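Long-range contact in leucine aminopeptidase 2 (Saccharomyces cerevisiae, PDB 2XQ0), which is a zinc aminopeptidase that preferentially cleaves di- and tripeptides and also has low epoxide hydrolase activity in vitro: residues L265-E277 with D581-R593. Residues are numbered along the deposited sequence; the frame is centred on the assembly and turned at random.
Sequences LVNVDSYPYGGME and DWLGTVGRMKFVR. With BES (2-(3-amino-2-hydroxy-4-phenyl-butyrylamino)-4-methyl-pentanoic acid), chain B.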
loop_
_atom_site.group_PDB
_atom_site.type_symbol
_atom_site.label_atom_id
_atom_site.label_comp_id
_atom_site.label_asym_id
_atom_site.label_seq_id
_atom_site.Cartn_x
_atom_site.Cartn_y
_atom_site.Cartn_z
ATOM N N LEU A 265 -14.132 -0.166 0.170
ATOM C CA LEU A 265 -14.482 0.165 1.549
ATOM C C LEU A 265 -13.748 1.434 1.933
ATOM O O LEU A 265 -12.524 1.445 1.935
ATOM C CB LEU A 265 -14.049 -0.956 2.516
ATOM C CG LEU A 265 -14.135 -0.608 4.007
ATOM C CD1 LEU A 265 -15.563 -0.396 4.412
ATOM C CD2 LEU A 265 -13.490 -1.702 4.896
ATOM N N VAL A 266 -14.480 2.507 2.241
ATOM C CA VAL A 266 -13.837 3.736 2.686
ATOM C C VAL A 266 -13.791 3.666 4.194
ATOM O O VAL A 266 -14.820 3.762 4.868
ATOM C CB VAL A 266 -14.552 5.020 2.204
ATOM C CG1 VAL A 266 -13.916 6.235 2.847
ATOM C CG2 VAL A 266 -14.472 5.134 0.668
ATOM N N ASN A 267 -12.590 3.452 4.721
ATOM C CA ASN A 267 -12.431 3.092 6.121
ATOM C C ASN A 267 -12.587 4.254 7.090
ATOM O O ASN A 267 -12.755 5.408 6.677
ATOM C CB ASN A 267 -11.070 2.431 6.324
ATOM C CG ASN A 267 -11.178 0.947 6.574
ATOM O OD1 ASN A 267 -12.061 0.490 7.294
ATOM N ND2 ASN A 267 -10.268 0.185 5.989
ATOM N N VAL A 268 -12.515 3.930 8.379
ATOM C CA VAL A 268 -12.524 4.924 9.452
ATOM C C VAL A 268 -11.282 5.809 9.367
ATOM O O VAL A 268 -10.289 5.448 8.737
ATOM C CB VAL A 268 -12.609 4.250 10.858
ATOM C CG1 VAL A 268 -13.944 3.535 11.024
ATOM C CG2 VAL A 268 -11.460 3.274 11.058
ATOM N N ASP A 269 -11.325 6.959 10.025
ATOM C CA ASP A 269 -10.238 7.927 9.896
ATOM C C ASP A 269 -8.871 7.440 10.409
ATOM O O ASP A 269 -7.839 7.932 9.961
ATOM C CB ASP A 269 -10.648 9.283 10.498
ATOM C CG ASP A 269 -12.018 9.748 10.002
ATOM O OD1 ASP A 269 -12.088 10.444 8.965
ATOM O OD2 ASP A 269 -13.034 9.405 10.646
ATOM N N SER A 270 -8.860 6.449 11.303
ATOM C CA SER A 270 -7.595 5.887 11.805
ATOM C C SER A 270 -6.847 4.997 10.808
ATOM O O SER A 270 -5.720 4.555 11.066
ATOM C CB SER A 270 -7.831 5.093 13.094
ATOM O OG SER A 270 -8.690 3.986 12.869
ATOM N N TYR A 271 -7.461 4.730 9.663
ATOM C CA TYR A 271 -6.834 3.864 8.683
ATOM C C TYR A 271 -5.453 4.405 8.259
ATOM O O TYR A 271 -5.333 5.561 7.853
ATOM C CB TYR A 271 -7.757 3.663 7.481
ATOM C CG TYR A 271 -7.269 2.578 6.560
ATOM C CD1 TYR A 271 -7.340 1.246 6.935
ATOM C CD2 TYR A 271 -6.740 2.886 5.315
ATOM C CE1 TYR A 271 -6.890 0.247 6.101
ATOM C CE2 TYR A 271 -6.279 1.899 4.477
ATOM C CZ TYR A 271 -6.356 0.582 4.875
ATOM O OH TYR A 271 -5.904 -0.394 4.038
ATOM N N PRO A 272 -4.406 3.566 8.348
ATOM C CA PRO A 272 -3.018 4.042 8.233
ATOM C C PRO A 272 -2.399 4.016 6.830
ATOM O O PRO A 272 -1.337 4.608 6.640
ATOM C CB PRO A 272 -2.258 3.074 9.147
ATOM C CG PRO A 272 -3.027 1.785 9.007
ATOM C CD PRO A 272 -4.470 2.146 8.741
ATOM N N TYR A 273 -3.020 3.336 5.872
ATOM C CA TYR A 273 -2.480 3.306 4.520
ATOM C C TYR A 273 -3.389 4.088 3.601
ATOM O O TYR A 273 -4.448 4.547 4.025
ATOM C CB TYR A 273 -2.287 1.864 4.043
ATOM C CG TYR A 273 -1.347 1.093 4.942
ATOM C CD1 TYR A 273 0.017 1.087 4.710
ATOM C CD2 TYR A 273 -1.825 0.403 6.046
ATOM C CE1 TYR A 273 0.880 0.402 5.544
ATOM C CE2 TYR A 273 -0.974 -0.282 6.884
ATOM C CZ TYR A 273 0.378 -0.282 6.632
ATOM O OH TYR A 273 1.229 -0.970 7.472
ATOM N N GLY A 274 -2.959 4.271 2.357
ATOM C CA GLY A 274 -3.754 4.992 1.382
ATOM C C GLY A 274 -4.798 4.004 0.896
ATOM O O GLY A 274 -5.948 4.353 0.658
ATOM N N GLY A 275 -4.397 2.744 0.787
ATOM C CA GLY A 275 -5.309 1.717 0.322
ATOM C C GLY A 275 -4.719 0.343 0.486
ATOM O O GLY A 275 -3.522 0.222 0.726
ATOM N N MET A 276 -5.554 -0.691 0.372
ATOM C CA MET A 276 -5.072 -2.073 0.436
ATOM C C MET A 276 -5.934 -2.824 -0.543
ATOM O O MET A 276 -7.165 -2.749 -0.471
ATOM C CB MET A 276 -5.228 -2.672 1.829
ATOM C CG MET A 276 -4.854 -4.149 1.914
ATOM S SD MET A 276 -3.145 -4.515 1.396
ATOM C CE MET A 276 -3.314 -6.192 0.782
ATOM N N GLU A 277 -5.274 -3.547 -1.439
ATOM C CA GLU A 277 -5.907 -4.200 -2.579
ATOM C C GLU A 277 -6.538 -5.561 -2.274
ATOM O O GLU A 277 -6.392 -6.487 -3.065
ATOM C CB GLU A 277 -4.841 -4.389 -3.665
ATOM C CG GLU A 277 -3.732 -5.439 -3.328
ATOM C CD GLU A 277 -2.476 -4.856 -2.633
ATOM O OE1 GLU A 277 -2.542 -3.753 -2.042
ATOM O OE2 GLU A 277 -1.411 -5.516 -2.678
ATOM N N ASP A 581 -4.217 20.262 15.903
ATOM C CA ASP A 581 -5.599 19.783 15.906
ATOM C C ASP A 581 -5.955 18.967 14.666
ATOM O O ASP A 581 -6.719 18.013 14.756
ATOM C CB ASP A 581 -6.578 20.949 16.036
ATOM C CG ASP A 581 -6.378 21.742 17.312
ATOM O OD1 ASP A 581 -6.042 21.141 18.359
ATOM O OD2 ASP A 581 -6.566 22.974 17.256
ATOM N N TRP A 582 -5.423 19.365 13.512
ATOM C CA TRP A 582 -5.644 18.616 12.276
ATOM C C TRP A 582 -5.108 17.187 12.398
ATOM O O TRP A 582 -5.710 16.227 11.901
ATOM C CB TRP A 582 -4.963 19.320 11.107
ATOM C CG TRP A 582 -5.143 18.638 9.783
ATOM C CD1 TRP A 582 -6.247 18.684 8.977
ATOM C CD2 TRP A 582 -4.181 17.828 9.094
ATOM N NE1 TRP A 582 -6.037 17.948 7.837
ATOM C CE2 TRP A 582 -4.775 17.416 7.879
ATOM C CE3 TRP A 582 -2.879 17.410 9.384
ATOM C CZ2 TRP A 582 -4.107 16.607 6.955
ATOM C CZ3 TRP A 582 -2.218 16.604 8.465
ATOM C CH2 TRP A 582 -2.831 16.214 7.266
ATOM N N LEU A 583 -3.962 17.064 13.059
ATOM C CA LEU A 583 -3.304 15.783 13.252
ATOM C C LEU A 583 -4.182 14.862 14.107
ATOM O O LEU A 583 -4.012 13.639 14.125
ATOM C CB LEU A 583 -1.950 16.018 13.917
ATOM C CG LEU A 583 -0.786 15.166 13.429
ATOM C CD1 LEU A 583 -1.163 13.698 13.480
ATOM C CD2 LEU A 583 -0.410 15.565 12.040
ATOM N N GLY A 584 -5.132 15.457 14.816
ATOM C CA GLY A 584 -6.060 14.683 15.613
ATOM C C GLY A 584 -7.255 14.253 14.790
ATOM O O GLY A 584 -8.170 13.596 15.298
ATOM N N THR A 585 -7.244 14.624 13.512
ATOM C CA THR A 585 -8.364 14.329 12.622
ATOM C C THR A 585 -8.014 13.278 11.559
ATOM O O THR A 585 -8.911 12.688 10.957
ATOM C CB THR A 585 -8.915 15.619 11.944
ATOM O OG1 THR A 585 -8.066 16.004 10.860
ATOM C CG2 THR A 585 -9.008 16.771 12.955
ATOM N N VAL A 586 -6.720 13.044 11.335
ATOM C CA VAL A 586 -6.270 12.045 10.361
ATOM C C VAL A 586 -5.400 10.952 10.992
ATOM O O VAL A 586 -4.763 11.173 12.016
ATOM C CB VAL A 586 -5.510 12.685 9.156
ATOM C CG1 VAL A 586 -6.433 13.608 8.360
ATOM C CG2 VAL A 586 -4.272 13.440 9.626
ATOM N N GLY A 587 -5.379 9.777 10.366
ATOM C CA GLY A 587 -4.604 8.645 10.856
ATOM C C GLY A 587 -3.672 8.044 9.811
ATOM O O GLY A 587 -2.847 7.182 10.115
ATOM N N ARG A 588 -3.804 8.494 8.568
ATOM C CA ARG A 588 -2.951 7.996 7.490
ATOM C C ARG A 588 -1.477 8.276 7.787
ATOM O O ARG A 588 -1.089 9.426 7.961
ATOM C CB ARG A 588 -3.348 8.636 6.157
ATOM C CG ARG A 588 -2.622 8.050 4.956
ATOM C CD ARG A 588 -3.231 8.539 3.652
ATOM N NE ARG A 588 -2.516 8.008 2.497
ATOM C CZ ARG A 588 -2.723 8.395 1.245
ATOM N NH1 ARG A 588 -3.639 9.312 0.972
ATOM N NH2 ARG A 588 -2.015 7.858 0.263
ATOM N N MET A 589 -0.658 7.225 7.839
ATOM C CA MET A 589 0.740 7.377 8.249
ATOM C C MET A 589 1.461 8.463 7.472
ATOM O O MET A 589 2.185 9.280 8.049
ATOM C CB MET A 589 1.502 6.050 8.147
ATOM C CG MET A 589 1.337 5.166 9.372
ATOM S SD MET A 589 2.313 3.648 9.331
ATOM C CE MET A 589 1.542 2.755 7.981
ATOM N N LYS A 590 1.247 8.483 6.162
ATOM C CA LYS A 590 1.946 9.443 5.303
ATOM C C LYS A 590 1.811 10.894 5.783
ATOM O O LYS A 590 2.691 11.714 5.515
ATOM C CB LYS A 590 1.491 9.299 3.843
ATOM C CG LYS A 590 0.548 10.390 3.355
ATOM C CD LYS A 590 0.089 10.173 1.904
ATOM C CE LYS A 590 1.165 10.520 0.888
ATOM N NZ LYS A 590 0.595 10.652 -0.487
ATOM N N PHE A 591 0.721 11.218 6.483
ATOM C CA PHE A 591 0.529 12.575 7.016
ATOM C C PHE A 591 0.898 12.679 8.489
ATOM O O PHE A 591 1.554 13.638 8.912
ATOM C CB PHE A 591 -0.912 13.060 6.832
ATOM C CG PHE A 591 -1.407 12.974 5.415
ATOM C CD1 PHE A 591 -0.684 13.539 4.381
ATOM C CD2 PHE A 591 -2.605 12.332 5.125
ATOM C CE1 PHE A 591 -1.139 13.455 3.080
ATOM C CE2 PHE A 591 -3.065 12.248 3.822
ATOM C CZ PHE A 591 -2.334 12.807 2.805
ATOM N N VAL A 592 0.469 11.678 9.257
ATOM C CA VAL A 592 0.681 11.624 10.700
ATOM C C VAL A 592 2.158 11.614 11.114
ATOM O O VAL A 592 2.575 12.442 11.930
ATOM C CB VAL A 592 -0.052 10.411 11.311
ATOM C CG1 VAL A 592 0.345 10.195 12.769
ATOM C CG2 VAL A 592 -1.560 10.589 11.179
ATOM N N ARG A 593 2.942 10.688 10.561
ATOM C CA ARG A 593 4.363 10.582 10.910
ATOM C C ARG A 593 5.126 11.872 10.613
ATOM O O ARG A 593 5.779 12.438 11.494
ATOM C CB ARG A 593 5.030 9.421 10.174
ATOM C CG ARG A 593 4.630 8.052 10.651
ATOM C CD ARG A 593 5.475 6.989 9.975
ATOM N NE ARG A 593 6.845 6.991 10.477
ATOM C CZ ARG A 593 7.734 6.036 10.221
ATOM N NH1 ARG A 593 7.394 4.997 9.463
ATOM N NH2 ARG A 593 8.960 6.116 10.732
HETATM N N2 BES B . -0.946 -2.894 0.042
HETATM C C1 BES B . -0.156 -1.724 -0.281
HETATM C C6 BES B . 0.266 -1.002 1.000
HETATM C C7 BES B . 1.168 -1.893 1.825
HETATM C C8 BES B . 2.220 -2.566 1.214
HETATM C C12 BES B . 0.936 -2.055 3.188
HETATM C C9 BES B . 3.047 -3.391 1.967
HETATM C C11 BES B . 1.765 -2.883 3.941
HETATM C C10 BES B . 2.822 -3.551 3.331
HETATM C C2 BES B . -0.935 -0.766 -1.192
HETATM O O2 BES B . -1.399 -1.347 -2.418
HETATM C C3 BES B . -0.029 0.380 -1.498
HETATM O O3 BES B . 0.935 0.256 -2.257
HETATM N N1 BES B . -0.409 1.462 -0.832
HETATM C C4 BES B . 0.193 2.779 -0.839
HETATM C C13 BES B . -0.655 3.548 -1.845
HETATM C C14 BES B . 0.177 4.220 -2.929
HETATM C C15 BES B . -0.686 4.500 -4.154
HETATM C C16 BES B . 1.407 3.396 -3.300
HETATM C C5 BES B . -0.030 3.358 0.530
HETATM O O1 BES B . 0.763 4.225 0.959
HETATM O O4 BES B . -1.009 2.938 1.198
HETATM O O HOH W 1 -9.822 11.530 8.241
HETATM O O HOH W 2 -3.616 5.478 12.362
HETATM O O HOH W 3 0.356 5.923 4.846
#
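Met-589 and Tyr-273 meet where the C-terminal helical domain backs the substrate loop that carries the M1 GXMEN-like motif, here GGMES, an example of a binding loop packed against a neighbouring domain. The methyl CE of Met-589 sits over one face of the Tyr-273 ring in a CH-pi contact, 3.8 Å from its centroid; bestatin C12 lies over the opposite face, 3.4 Å from Tyr-273 CE1. A bend at the last torsion of Met-589 (chi3 -67°) delivers the methyl there, with Pro-272 CB 4.0 Å from the same CE. Met-589 N, in the first turn of its helix, donates to Pro-272 O (3.0 Å, 163°). Were Tyr-273 an alanine, the methionine methyl and the inhibitor's phenyl group would probably both lose the ring that lies between them. Next door, Arg-588 runs out fully extended, and its guanidinium is sandwiched between Gly-274 CA and Lys-590 CD; a CB on Gly-274 would run into Arg-588 NH2. The backbone N of that glycine gives bestatin O4 a 2.6 Å hydrogen bond.

Further out, Arg-588 occupies the N-cap position of helix 589-600. The carbonyl of Pro-272 also takes a water that accepts from Lys-590 N. At the far end a second water bridges Asp-269 and Thr-585; Asp-269 OD1, also salt-bridged to Arg-231, accepts from this water at 2.6 Å, and Thr-585 O at 3.1 Å.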